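Local atomic coordinates of GTPase activator-like protein (Chaetomium thermophilum, PDB entry 5HIU), a protein that probably stimulates GTP hydrolysis by a small GTPase, being the fungal counterpart of TSC2, whose helical N-terminal part makes up this chain. Residues V334-L339 and N374-E379; G342-S347 and F386-Q391; I358-N363 and S424-H429; H429-V434 and M452-R457. All blocks are in the same frame, centred on the assembly; numbering follows the deposited sequence.

Interaction 1 of 4, residues V334-L339 and N374-E379; sequences VPLSLL and NPILVE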
loop_
_atom_site.group_PDB
_atom_site.type_symbol
_atom_site.label_atom_id
_atom_site.label_comp_id
_atom_site.label_asym_id
_atom_site.label_seq_id
_atom_site.Cartn_x
_atom_site.Cartn_y
_atom_site.Cartn_z
ATOM N N VAL A 334 -9.110 19.794 11.252
ATOM C CA VAL A 334 -9.689 18.887 12.225
ATOM C C VAL A 334 -10.458 19.681 13.289
ATOM O O VAL A 334 -9.983 20.723 13.738
ATOM C CB VAL A 334 -8.592 18.058 12.905
ATOM C CG1 VAL A 334 -9.189 17.155 13.968
ATOM C CG2 VAL A 334 -7.833 17.231 11.879
ATOM N N PRO A 335 -11.638 19.188 13.708
ATOM C CA PRO A 335 -12.369 19.874 14.781
ATOM C C PRO A 335 -11.713 19.700 16.136
ATOM O O PRO A 335 -11.408 18.578 16.543
ATOM C CB PRO A 335 -13.749 19.208 14.788
ATOM C CG PRO A 335 -13.729 18.121 13.766
ATOM C CD PRO A 335 -12.344 17.994 13.208
ATOM N N LEU A 336 -11.491 20.798 16.839
ATOM C CA LEU A 336 -10.826 20.691 18.114
ATOM C C LEU A 336 -11.690 19.912 19.093
ATOM O O LEU A 336 -11.211 18.999 19.756
ATOM C CB LEU A 336 -10.517 22.061 18.676
ATOM C CG LEU A 336 -9.706 22.003 19.974
ATOM C CD1 LEU A 336 -8.368 21.311 19.717
ATOM C CD2 LEU A 336 -9.521 23.404 20.551
ATOM N N SER A 337 -12.966 20.280 19.175
ATOM C CA SER A 337 -13.915 19.616 20.068
ATOM C C SER A 337 -13.859 18.102 19.883
ATOM O O SER A 337 -13.503 17.376 20.820
ATOM C CB SER A 337 -15.322 20.141 19.797
ATOM O OG SER A 337 -15.517 20.295 18.400
ATOM N N LEU A 338 -14.176 17.647 18.664
ATOM C CA LEU A 338 -14.064 16.229 18.274
ATOM C C LEU A 338 -12.714 15.629 18.665
ATOM O O LEU A 338 -12.650 14.614 19.355
ATOM C CB LEU A 338 -14.223 16.061 16.753
ATOM C CG LEU A 338 -15.587 15.940 16.066
ATOM C CD1 LEU A 338 -16.360 14.804 16.714
ATOM C CD2 LEU A 338 -16.401 17.231 16.076
ATOM N N LEU A 339 -11.638 16.259 18.210
ATOM C CA LEU A 339 -10.307 15.738 18.472
ATOM C C LEU A 339 -10.173 15.424 19.936
ATOM O O LEU A 339 -9.826 14.320 20.309
ATOM C CB LEU A 339 -9.221 16.732 18.054
ATOM C CG LEU A 339 -7.788 16.204 18.170
ATOM C CD1 LEU A 339 -7.601 14.915 17.380
ATOM C CD2 LEU A 339 -6.799 17.263 17.705
ATOM N N ASN A 374 -0.704 26.014 17.275
ATOM C CA ASN A 374 -1.466 25.529 16.145
ATOM C C ASN A 374 -2.772 26.308 16.085
ATOM O O ASN A 374 -3.396 26.537 17.126
ATOM C CB ASN A 374 -1.723 24.034 16.306
ATOM C CG ASN A 374 -2.339 23.405 15.081
ATOM O OD1 ASN A 374 -3.388 23.830 14.620
ATOM N ND2 ASN A 374 -1.700 22.360 14.559
ATOM N N PRO A 375 -3.183 26.731 14.874
ATOM C CA PRO A 375 -4.409 27.524 14.690
ATOM C C PRO A 375 -5.647 26.887 15.296
ATOM O O PRO A 375 -6.480 27.593 15.865
ATOM C CB PRO A 375 -4.578 27.609 13.167
ATOM C CG PRO A 375 -3.395 26.930 12.556
ATOM C CD PRO A 375 -2.402 26.617 13.627
ATOM N N ILE A 376 -5.762 25.569 15.173
ATOM C CA ILE A 376 -6.914 24.826 15.698
ATOM C C ILE A 376 -7.301 25.227 17.132
ATOM O O ILE A 376 -8.488 25.205 17.488
ATOM C CB ILE A 376 -6.681 23.295 15.632
ATOM C CG1 ILE A 376 -7.937 22.528 16.053
ATOM C CG2 ILE A 376 -5.521 22.869 16.526
ATOM C CD1 ILE A 376 -7.807 21.024 15.913
ATOM N N LEU A 377 -6.325 25.600 17.953
ATOM C CA LEU A 377 -6.644 25.903 19.321
ATOM C C LEU A 377 -6.494 27.388 19.730
ATOM O O LEU A 377 -6.483 27.693 20.928
ATOM C CB LEU A 377 -5.912 24.929 20.262
ATOM C CG LEU A 377 -4.396 24.763 20.303
ATOM C CD1 LEU A 377 -3.729 25.921 21.007
ATOM C CD2 LEU A 377 -4.085 23.509 21.082
ATOM N N VAL A 378 -6.444 28.319 18.776
ATOM C CA VAL A 378 -6.232 29.718 19.159
ATOM C C VAL A 378 -7.469 30.384 19.753
ATOM O O VAL A 378 -7.345 31.109 20.738
ATOM C CB VAL A 378 -5.661 30.605 18.031
ATOM C CG1 VAL A 378 -4.344 30.040 17.530
ATOM C CG2 VAL A 378 -6.659 30.790 16.903
ATOM N N GLU A 379 -8.651 30.141 19.189
ATOM C CA GLU A 379 -9.866 30.831 19.666
ATOM C C GLU A 379 -10.624 30.035 20.739
ATOM O O GLU A 379 -11.818 30.256 20.934
ATOM C CB GLU A 379 -10.831 31.111 18.498
ATOM C CG GLU A 379 -10.292 31.980 17.369
ATOM C CD GLU A 379 -10.296 33.469 17.681
ATOM O OE1 GLU A 379 -10.127 33.862 18.858
ATOM O OE2 GLU A 379 -10.458 34.255 16.727
#

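Interaction 2 of 4, residues G342-S347 and F386-Q391; sequences GLANVS and FDVAAQ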
loop_
_atom_site.group_PDB
_atom_site.type_symbol
_atom_site.label_atom_id
_atom_site.label_comp_id
_atom_site.label_asym_id
_atom_site.label_seq_id
_atom_site.Cartn_x
_atom_site.Cartn_y
_atom_site.Cartn_z
ATOM N N GLY A 342 -12.300 12.650 21.085
ATOM C CA GLY A 342 -11.590 11.424 20.732
ATOM C C GLY A 342 -10.417 11.126 21.651
ATOM O O GLY A 342 -10.224 9.988 22.073
ATOM N N LEU A 343 -9.634 12.150 21.972
ATOM C CA LEU A 343 -8.420 11.966 22.763
ATOM C C LEU A 343 -8.704 11.519 24.191
ATOM O O LEU A 343 -7.866 10.860 24.821
ATOM C CB LEU A 343 -7.612 13.261 22.809
ATOM C CG LEU A 343 -6.982 13.763 21.506
ATOM C CD1 LEU A 343 -6.922 15.283 21.514
ATOM C CD2 LEU A 343 -5.592 13.171 21.287
ATOM N N ALA A 344 -9.872 11.892 24.709
ATOM C CA ALA A 344 -10.209 11.601 26.104
ATOM C C ALA A 344 -10.372 10.099 26.299
ATOM O O ALA A 344 -9.649 9.481 27.095
ATOM C CB ALA A 344 -11.470 12.345 26.519
ATOM N N ASN A 345 -11.311 9.527 25.541
ATOM C CA ASN A 345 -11.530 8.085 25.495
ATOM C C ASN A 345 -10.218 7.346 25.661
ATOM O O ASN A 345 -10.047 6.569 26.603
ATOM C CB ASN A 345 -12.168 7.685 24.159
ATOM C CG ASN A 345 -13.681 7.844 24.147
ATOM O OD1 ASN A 345 -14.316 8.079 25.181
ATOM N ND2 ASN A 345 -14.270 7.695 22.969
ATOM N N VAL A 346 -9.280 7.652 24.771
ATOM C CA VAL A 346 -8.047 6.896 24.662
ATOM C C VAL A 346 -7.190 7.012 25.902
ATOM O O VAL A 346 -6.705 5.999 26.399
ATOM C CB VAL A 346 -7.190 7.352 23.464
ATOM C CG1 VAL A 346 -5.901 6.528 23.384
ATOM C CG2 VAL A 346 -7.982 7.241 22.166
ATOM N N SER A 347 -7.006 8.233 26.401
ATOM C CA SER A 347 -6.064 8.482 27.513
ATOM C C SER A 347 -6.286 7.624 28.762
ATOM O O SER A 347 -5.369 7.478 29.579
ATOM C CB SER A 347 -6.078 9.952 27.932
ATOM O OG SER A 347 -5.022 10.210 28.842
ATOM N N PHE A 386 -6.193 20.390 28.401
ATOM C CA PHE A 386 -5.321 20.301 29.566
ATOM C C PHE A 386 -5.725 19.155 30.498
ATOM O O PHE A 386 -4.874 18.599 31.196
ATOM C CB PHE A 386 -5.297 21.624 30.334
ATOM C CG PHE A 386 -4.384 22.662 29.742
ATOM C CD1 PHE A 386 -3.091 22.334 29.343
ATOM C CD2 PHE A 386 -4.802 23.982 29.619
ATOM C CE1 PHE A 386 -2.247 23.294 28.811
ATOM C CE2 PHE A 386 -3.963 24.944 29.086
ATOM C CZ PHE A 386 -2.683 24.604 28.683
ATOM N N ASP A 387 -7.012 18.805 30.507
ATOM C CA ASP A 387 -7.497 17.726 31.369
ATOM C C ASP A 387 -7.032 16.379 30.831
ATOM O O ASP A 387 -6.610 15.518 31.611
ATOM C CB ASP A 387 -9.028 17.768 31.529
ATOM N N VAL A 388 -7.080 16.211 29.504
ATOM C CA VAL A 388 -6.491 15.033 28.857
ATOM C C VAL A 388 -5.000 14.976 29.162
ATOM O O VAL A 388 -4.482 13.950 29.613
ATOM C CB VAL A 388 -6.654 15.029 27.326
ATOM C CG1 VAL A 388 -5.931 13.826 26.731
ATOM C CG2 VAL A 388 -8.122 14.996 26.916
ATOM N N ALA A 389 -4.315 16.084 28.918
ATOM C CA ALA A 389 -2.880 16.128 29.113
ATOM C C ALA A 389 -2.504 15.582 30.463
ATOM O O ALA A 389 -1.544 14.828 30.571
ATOM C CB ALA A 389 -2.362 17.545 28.967
ATOM N N ALA A 390 -3.274 15.959 31.486
ATOM C CA ALA A 390 -2.990 15.577 32.872
ATOM C C ALA A 390 -3.196 14.090 33.084
ATOM O O ALA A 390 -2.381 13.427 33.726
ATOM C CB ALA A 390 -3.867 16.370 33.831
ATOM N N GLN A 391 -4.279 13.566 32.527
ATOM C CA GLN A 391 -4.528 12.131 32.554
ATOM C C GLN A 391 -3.325 11.324 32.043
ATOM O O GLN A 391 -3.048 10.252 32.570
ATOM C CB GLN A 391 -5.777 11.798 31.741
ATOM C CG GLN A 391 -6.328 10.412 32.017
ATOM C CD GLN A 391 -7.843 10.375 32.041
ATOM O OE1 GLN A 391 -8.503 11.399 31.884
ATOM N NE2 GLN A 391 -8.403 9.189 32.249
#

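Interaction 3 of 4, residues I358-N363 and S424-H429; sequences ILRLIN and SLQLKH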
loop_
_atom_site.group_PDB
_atom_site.type_symbol
_atom_site.label_atom_id
_atom_site.label_comp_id
_atom_site.label_asym_id
_atom_site.label_seq_id
_atom_site.Cartn_x
_atom_site.Cartn_y
_atom_site.Cartn_z
ATOM N N ILE A 358 -0.355 10.404 22.908
ATOM C CA ILE A 358 -1.379 11.393 23.273
ATOM C C ILE A 358 -0.716 12.738 23.559
ATOM O O ILE A 358 -1.101 13.757 22.998
ATOM C CB ILE A 358 -2.177 10.997 24.531
ATOM C CG1 ILE A 358 -2.977 9.701 24.315
ATOM C CG2 ILE A 358 -3.122 12.129 24.916
ATOM C CD1 ILE A 358 -4.253 9.856 23.509
ATOM N N LEU A 359 0.285 12.712 24.430
ATOM C CA LEU A 359 1.041 13.894 24.780
ATOM C C LEU A 359 1.769 14.465 23.577
ATOM O O LEU A 359 1.731 15.672 23.346
ATOM C CB LEU A 359 2.069 13.596 25.884
ATOM C CG LEU A 359 1.603 13.386 27.337
ATOM C CD1 LEU A 359 2.798 13.318 28.292
ATOM C CD2 LEU A 359 0.648 14.487 27.777
ATOM N N ARG A 360 2.455 13.618 22.821
ATOM C CA ARG A 360 3.290 14.109 21.712
ATOM C C ARG A 360 2.445 14.886 20.710
ATOM O O ARG A 360 2.877 15.904 20.182
ATOM C CB ARG A 360 4.103 12.973 21.047
ATOM C CG ARG A 360 4.674 13.324 19.665
ATOM C CD ARG A 360 6.084 12.830 19.364
ATOM N NE ARG A 360 6.233 11.390 19.601
ATOM C CZ ARG A 360 7.190 10.834 20.353
ATOM N NH1 ARG A 360 8.140 11.575 20.931
ATOM N NH2 ARG A 360 7.213 9.515 20.514
ATOM N N LEU A 361 1.233 14.411 20.483
ATOM C CA LEU A 361 0.262 15.113 19.648
ATOM C C LEU A 361 -0.016 16.485 20.248
ATOM O O LEU A 361 0.238 17.516 19.618
ATOM C CB LEU A 361 -1.041 14.299 19.548
ATOM C CG LEU A 361 -2.047 14.724 18.484
ATOM C CD1 LEU A 361 -2.877 13.534 18.054
ATOM C CD2 LEU A 361 -2.953 15.868 18.926
ATOM N N ILE A 362 -0.478 16.483 21.493
ATOM C CA ILE A 362 -0.803 17.716 22.197
ATOM C C ILE A 362 0.411 18.638 22.184
ATOM O O ILE A 362 0.285 19.827 21.933
ATOM C CB ILE A 362 -1.309 17.451 23.634
ATOM C CG1 ILE A 362 -2.628 16.652 23.602
ATOM C CG2 ILE A 362 -1.548 18.764 24.374
ATOM C CD1 ILE A 362 -3.093 16.177 24.969
ATOM N N ASN A 363 1.598 18.095 22.377
ATOM C CA ASN A 363 2.786 18.932 22.317
ATOM C C ASN A 363 3.033 19.545 20.953
ATOM O O ASN A 363 3.615 20.611 20.862
ATOM C CB ASN A 363 4.009 18.155 22.745
ATOM C CG ASN A 363 4.251 18.255 24.220
ATOM O OD1 ASN A 363 4.307 19.354 24.761
ATOM N ND2 ASN A 363 4.396 17.117 24.888
ATOM N N SER A 424 7.187 11.091 31.012
ATOM C CA SER A 424 7.954 12.094 31.737
ATOM C C SER A 424 8.704 13.070 30.813
ATOM O O SER A 424 8.885 14.228 31.164
ATOM C CB SER A 424 8.939 11.381 32.680
ATOM O OG SER A 424 9.561 12.269 33.580
ATOM N N LEU A 425 9.143 12.602 29.649
ATOM C CA LEU A 425 9.850 13.447 28.679
ATOM C C LEU A 425 8.901 14.459 28.026
ATOM O O LEU A 425 9.293 15.589 27.724
ATOM C CB LEU A 425 10.530 12.595 27.580
ATOM C CG LEU A 425 11.338 11.321 27.941
ATOM C CD1 LEU A 425 11.689 10.513 26.687
ATOM C CD2 LEU A 425 12.594 11.622 28.758
ATOM N N GLN A 426 7.658 14.041 27.801
ATOM C CA GLN A 426 6.672 14.880 27.117
ATOM C C GLN A 426 6.083 15.947 28.049
ATOM O O GLN A 426 5.843 17.076 27.631
ATOM C CB GLN A 426 5.571 14.015 26.483
ATOM C CG GLN A 426 6.047 13.148 25.317
ATOM C CD GLN A 426 6.431 13.956 24.084
ATOM O OE1 GLN A 426 5.613 14.708 23.552
ATOM N NE2 GLN A 426 7.674 13.798 23.618
ATOM N N LEU A 427 5.873 15.598 29.312
ATOM C CA LEU A 427 5.397 16.568 30.296
ATOM C C LEU A 427 6.383 17.707 30.473
ATOM O O LEU A 427 6.001 18.866 30.402
ATOM C CB LEU A 427 5.137 15.906 31.642
ATOM C CG LEU A 427 3.703 15.421 31.824
ATOM C CD1 LEU A 427 3.632 14.370 32.919
ATOM C CD2 LEU A 427 2.801 16.593 32.162
ATOM N N LYS A 428 7.652 17.381 30.691
ATOM C CA LYS A 428 8.690 18.411 30.757
ATOM C C LYS A 428 8.678 19.284 29.499
ATOM O O LYS A 428 8.989 20.475 29.574
ATOM C CB LYS A 428 10.075 17.795 30.957
ATOM N N HIS A 429 8.316 18.699 28.354
ATOM C CA HIS A 429 8.190 19.457 27.108
ATOM C C HIS A 429 6.993 20.402 27.110
ATOM O O HIS A 429 7.114 21.555 26.688
ATOM C CB HIS A 429 8.112 18.519 25.897
ATOM C CG HIS A 429 9.451 18.118 25.371
ATOM N ND1 HIS A 429 10.409 17.522 26.162
ATOM C CD2 HIS A 429 9.997 18.234 24.138
ATOM C CE1 HIS A 429 11.490 17.291 25.439
ATOM N NE2 HIS A 429 11.266 17.713 24.208
#

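Interaction 4 of 4, residues H429-V434 and M452-R457; sequences HLILRV and MKFLIR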
loop_
_atom_site.group_PDB
_atom_site.type_symbol
_atom_site.label_atom_id
_atom_site.label_comp_id
_atom_site.label_asym_id
_atom_site.label_seq_id
_atom_site.Cartn_x
_atom_site.Cartn_y
_atom_site.Cartn_z
ATOM N N HIS A 429 8.316 18.699 28.354
ATOM C CA HIS A 429 8.190 19.457 27.108
ATOM C C HIS A 429 6.993 20.402 27.110
ATOM O O HIS A 429 7.114 21.555 26.688
ATOM C CB HIS A 429 8.112 18.519 25.897
ATOM C CG HIS A 429 9.451 18.118 25.371
ATOM N ND1 HIS A 429 10.409 17.522 26.162
ATOM C CD2 HIS A 429 9.997 18.234 24.138
ATOM C CE1 HIS A 429 11.490 17.291 25.439
ATOM N NE2 HIS A 429 11.266 17.713 24.208
ATOM N N LEU A 430 5.850 19.902 27.576
ATOM C CA LEU A 430 4.601 20.664 27.611
ATOM C C LEU A 430 4.608 21.756 28.705
ATOM O O LEU A 430 4.335 22.938 28.453
ATOM C CB LEU A 430 3.433 19.707 27.843
ATOM C CG LEU A 430 2.024 20.284 27.748
ATOM C CD1 LEU A 430 1.778 20.957 26.404
ATOM C CD2 LEU A 430 1.016 19.167 27.994
ATOM N N ILE A 431 4.922 21.353 29.923
ATOM C CA ILE A 431 5.097 22.317 30.980
ATOM C C ILE A 431 5.936 23.468 30.441
ATOM O O ILE A 431 5.507 24.616 30.497
ATOM C CB ILE A 431 5.739 21.689 32.246
ATOM C CG1 ILE A 431 4.799 20.643 32.891
ATOM C CG2 ILE A 431 6.122 22.771 33.250
ATOM C CD1 ILE A 431 3.317 20.929 32.724
ATOM N N LEU A 432 7.099 23.166 29.873
ATOM C CA LEU A 432 7.984 24.231 29.412
ATOM C C LEU A 432 7.271 25.140 28.414
ATOM O O LEU A 432 7.354 26.366 28.516
ATOM C CB LEU A 432 9.283 23.678 28.804
ATOM C CG LEU A 432 10.363 24.738 28.516
ATOM C CD1 LEU A 432 10.869 25.401 29.786
ATOM C CD2 LEU A 432 11.532 24.152 27.745
ATOM N N ARG A 433 6.562 24.534 27.469
ATOM C CA ARG A 433 5.851 25.290 26.436
ATOM C C ARG A 433 4.700 26.134 26.997
ATOM O O ARG A 433 4.578 27.302 26.659
ATOM C CB ARG A 433 5.312 24.348 25.365
ATOM C CG ARG A 433 4.600 25.037 24.215
ATOM C CD ARG A 433 5.464 26.089 23.532
ATOM N NE ARG A 433 4.767 26.675 22.386
ATOM C CZ ARG A 433 5.165 27.756 21.718
ATOM N NH1 ARG A 433 6.276 28.395 22.061
ATOM N NH2 ARG A 433 4.444 28.201 20.694
ATOM N N VAL A 434 3.859 25.529 27.837
ATOM C CA VAL A 434 2.731 26.223 28.442
ATOM C C VAL A 434 3.241 27.344 29.331
ATOM O O VAL A 434 2.660 28.427 29.418
ATOM C CB VAL A 434 1.882 25.269 29.294
ATOM C CG1 VAL A 434 0.890 26.046 30.158
ATOM C CG2 VAL A 434 1.151 24.279 28.402
ATOM N N MET A 452 -2.708 28.289 33.624
ATOM C CA MET A 452 -2.236 28.329 34.995
ATOM C C MET A 452 -2.780 27.201 35.857
ATOM O O MET A 452 -2.029 26.588 36.614
ATOM C CB MET A 452 -2.570 29.682 35.596
ATOM C CG MET A 452 -1.515 30.726 35.279
ATOM S SD MET A 452 -0.265 30.799 36.586
ATOM C CE MET A 452 1.226 31.071 35.647
ATOM N N LYS A 453 -4.074 26.924 35.746
ATOM C CA LYS A 453 -4.676 25.830 36.503
ATOM C C LYS A 453 -3.996 24.505 36.165
ATOM O O LYS A 453 -3.698 23.704 37.062
ATOM C CB LYS A 453 -6.173 25.750 36.232
ATOM C CG LYS A 453 -6.946 26.892 36.867
ATOM C CD LYS A 453 -8.403 26.878 36.447
ATOM C CE LYS A 453 -9.128 28.135 36.909
ATOM N NZ LYS A 453 -10.549 28.146 36.460
ATOM N N PHE A 454 -3.730 24.297 34.874
ATOM C CA PHE A 454 -3.040 23.097 34.412
ATOM C C PHE A 454 -1.662 22.915 35.069
ATOM O O PHE A 454 -1.351 21.826 35.552
ATOM C CB PHE A 454 -2.914 23.075 32.877
ATOM C CG PHE A 454 -1.878 22.108 32.379
ATOM C CD1 PHE A 454 -2.148 20.752 32.313
ATOM C CD2 PHE A 454 -0.616 22.549 32.019
ATOM C CE1 PHE A 454 -1.185 19.858 31.879
ATOM C CE2 PHE A 454 0.348 21.660 31.584
ATOM C CZ PHE A 454 0.065 20.315 31.515
ATOM N N LEU A 455 -0.838 23.961 35.086
ATOM C CA LEU A 455 0.493 23.868 35.701
ATOM C C LEU A 455 0.429 23.544 37.199
ATOM O O LEU A 455 1.311 22.864 37.731
ATOM C CB LEU A 455 1.280 25.162 35.502
ATOM C CG LEU A 455 1.810 25.451 34.094
ATOM C CD1 LEU A 455 1.521 26.891 33.706
ATOM C CD2 LEU A 455 3.301 25.160 33.969
ATOM N N ILE A 456 -0.606 24.029 37.880
ATOM C CA ILE A 456 -0.787 23.716 39.290
ATOM C C ILE A 456 -1.074 22.227 39.468
ATOM O O ILE A 456 -0.562 21.615 40.402
ATOM C CB ILE A 456 -1.901 24.573 39.940
ATOM C CG1 ILE A 456 -1.455 26.040 40.041
ATOM C CG2 ILE A 456 -2.252 24.043 41.322
ATOM C CD1 ILE A 456 -2.585 27.023 40.277
ATOM N N ARG A 457 -1.883 21.646 38.579
ATOM C CA ARG A 457 -2.151 20.195 38.612
ATOM C C ARG A 457 -0.862 19.384 38.469
ATOM O O ARG A 457 -0.659 18.385 39.158
ATOM C CB ARG A 457 -3.098 19.765 37.487
ATOM C CG ARG A 457 -4.500 20.355 37.523
ATOM C CD ARG A 457 -5.189 20.177 36.171
ATOM N NE ARG A 457 -6.320 21.092 35.982
ATOM C CZ ARG A 457 -6.936 21.327 34.817
ATOM N NH1 ARG A 457 -6.553 20.721 33.692
ATOM N NH2 ARG A 457 -7.952 22.183 34.780
#

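Interaction 1 of 4, residues V334-L339 and N374-E379
Leu336, at the start of helix 336-348, and Ile376, in the 3-10 segment 375-376, bring their CA atoms to 6.2 Å, where the beginning of a helix faces a short 3-10 turn. Ile376 has the largest share of the contact. Its CG1 lies anti to the backbone N (chi1 -174°) and its CD1 continues the extended line, which sends the longer branch across to the base of the helix. There Ile376 CD1 comes within 3.1 Å of Val334 O, a close carbon-to-oxygen approach, while Ile376 CG1 packs against Leu336 CB at 3.7 Å. Leu336 answers with both methyls: CD1 lies 3.9 Å from Ile376 CD1, and CD2 reaches past the isoleucine to Leu377 CB, also at 3.9 Å.

Local backbone features frame the meeting on both sides. On one side Pro335 is the N-cap residue of helix 336-348, and its carbonyl oxygen accepts the bond from Leu339 N. On the other, Asn374 forms an Asx turn: its OD1 takes the N-H of Ile376 at 3.0 Å, in the carbonyl plane and on a lone pair. Asn374 ND2 is held in turn by Leu323 O, so the same amide also ties the turn to the loop that follows helix 302-322. Leu365 of helix 352-366 packs beside Ile376 and Leu377, and Leu290 of helix 281-294 lies against Pro335 and Leu339.

Interaction 2 of 4, residues G342-S347 and F386-Q391
Val388 and Ser347 each bury 67 Å² where helix 336-348 passes helix 383-391, and Gln391 adds 45 Å². The two short segments run nearly parallel, at 18°, with their axes 9.5 Å apart at closest approach. Val388 points at the neighbouring helix and divides its two methyls along it. CG1 sits anti to the backbone N (chi1 176°), 4.0 Å from Leu343 O and 4.1 Å from Ser347 CB. CG2 turns instead to the backbone of Ala344, lying 4.1 Å from Ala344 CA. The valine therefore works as a forked apolar wedge between one turn of the opposite helix and the next.

One turn on, Ser347 meets Gln391. The hydroxyl of Ser347 does not address the amide: its OG lies 3.4 Å from Gln391 CB and as near to CG, so it touches the aliphatic stem of the glutamine. The chain of Gln391 is bent at chi2 and leads its amide group on from this stem. Helix 352-366, which comes between these two in sequence, covers Val388 with Ile358 and Ile362, a layered arrangement of the kind found in helical solenoids.

Although a serine and a glutamine take part, the interface is made of van der Waals contacts. The relative setting of the two segments therefore probably rests on the fit of apolar surfaces, with Val388 at the middle, and not on directional bonds between them.

Interaction 3 of 4, residues I358-N363 and S424-H429
Asn363 and Gln426 form the polar centre of this contact, where one amide nitrogen makes two bonds. Asn363 ND2 donates to the side-chain Gln426 OE1 at 3.0 Å and to the backbone Gln426 O at 3.1 Å. Neither bond falls on a lone pair; in each the nitrogen stands above the carbonyl plane. The two amide planes lie 76° apart, so this is not a flat amide pair. Gln426 brings its OE1 round by bending at chi2 (-69°), which sets Gln426 OE1 against the backbone of Arg360, 3.0 Å from Arg360 CA.

Next to the amides, Leu359 and Gln426 lie side by side, their chains running opposite ways, with Leu359 CD1 at 3.4 Å from Gln426 CB. Leu359 CD1 also reaches Leu427 CG at 4.2 Å. The helices concerned, 352-366 and 423-441, run close to parallel (21°) in the alpha-solenoid of the TSC2 N terminus.

Farther out, the guanidinium of Arg360 comes near the Gln426 amide at a slant, Arg360 NH1 being 3.5 Å from Gln426 NE2, but its salt bridge is with Glu357, a turn earlier on its own helix. His429 CB lies beside the Asn363 amide, and Cys392 covers Leu359 from the loop after helix 383-391.

Interaction 4 of 4, residues H429-V434 and M452-R457
Ile431 and Phe454 make the tight part of this contact: Ile431 CD1 lies 3.3 Å from Phe454 CE2 and 3.5 Å from CZ, approaching the ring obliquely. Leu430 joins it with CD2 at 3.8 Å from Phe454 CZ, and Val434 CG2 stands a little farther off, at 4.2 Å from CE2. The ring end is thus held by three side chains, two adjacent in sequence and the third about a turn on, from helix 423-441. Phe454 reaches them because CG lies anti to its backbone N (chi1 163°), projecting the ring toward the other helix. Behind it the ring stacks on Phe386 and touches Ala389, both of helix 383-391.

Helices 423-441 and 448-459, joined by a short loop, form an antiparallel helical hairpin near the C-terminal end of the modelled chain, their segments inclined at 146° with axes 10.6 Å apart. The side nearer solvent is formed by Leu455, still closely packed: its CD1 meets Val434 CG1 at 3.7 Å and its CD2 meets Ile431 CG2 at 3.8 Å. Ile431 and Leu455 are partly exposed here, whereas Leu430, Val434 and Phe454 are buried. Ile438, a turn farther along helix 423-441, extends this margin by packing on Leu455 and Met452.

From the N-terminal side, the chain enters this region at helix 336-348, whose start and end open interactions 1 and 2. It runs through helix 352-366, where interaction 3 opens, before 374-379 closes interaction 1 and helix 383-391 closes interaction 2. Interaction 3 closes at 424-429, after a partly unmodelled connection. The first three loops therefore cross one another, binding five consecutive parts of the array. Interaction 4 follows in series, sharing His429 with interaction 3 and closing the shortest loop. Direct packing joins the sites: Leu339 meets Leu361 between interactions 1 and 3, Val346 meets Ile358 between 2 and 3, and Asn363 OD1 lies against Leu430 CA between 3 and 4.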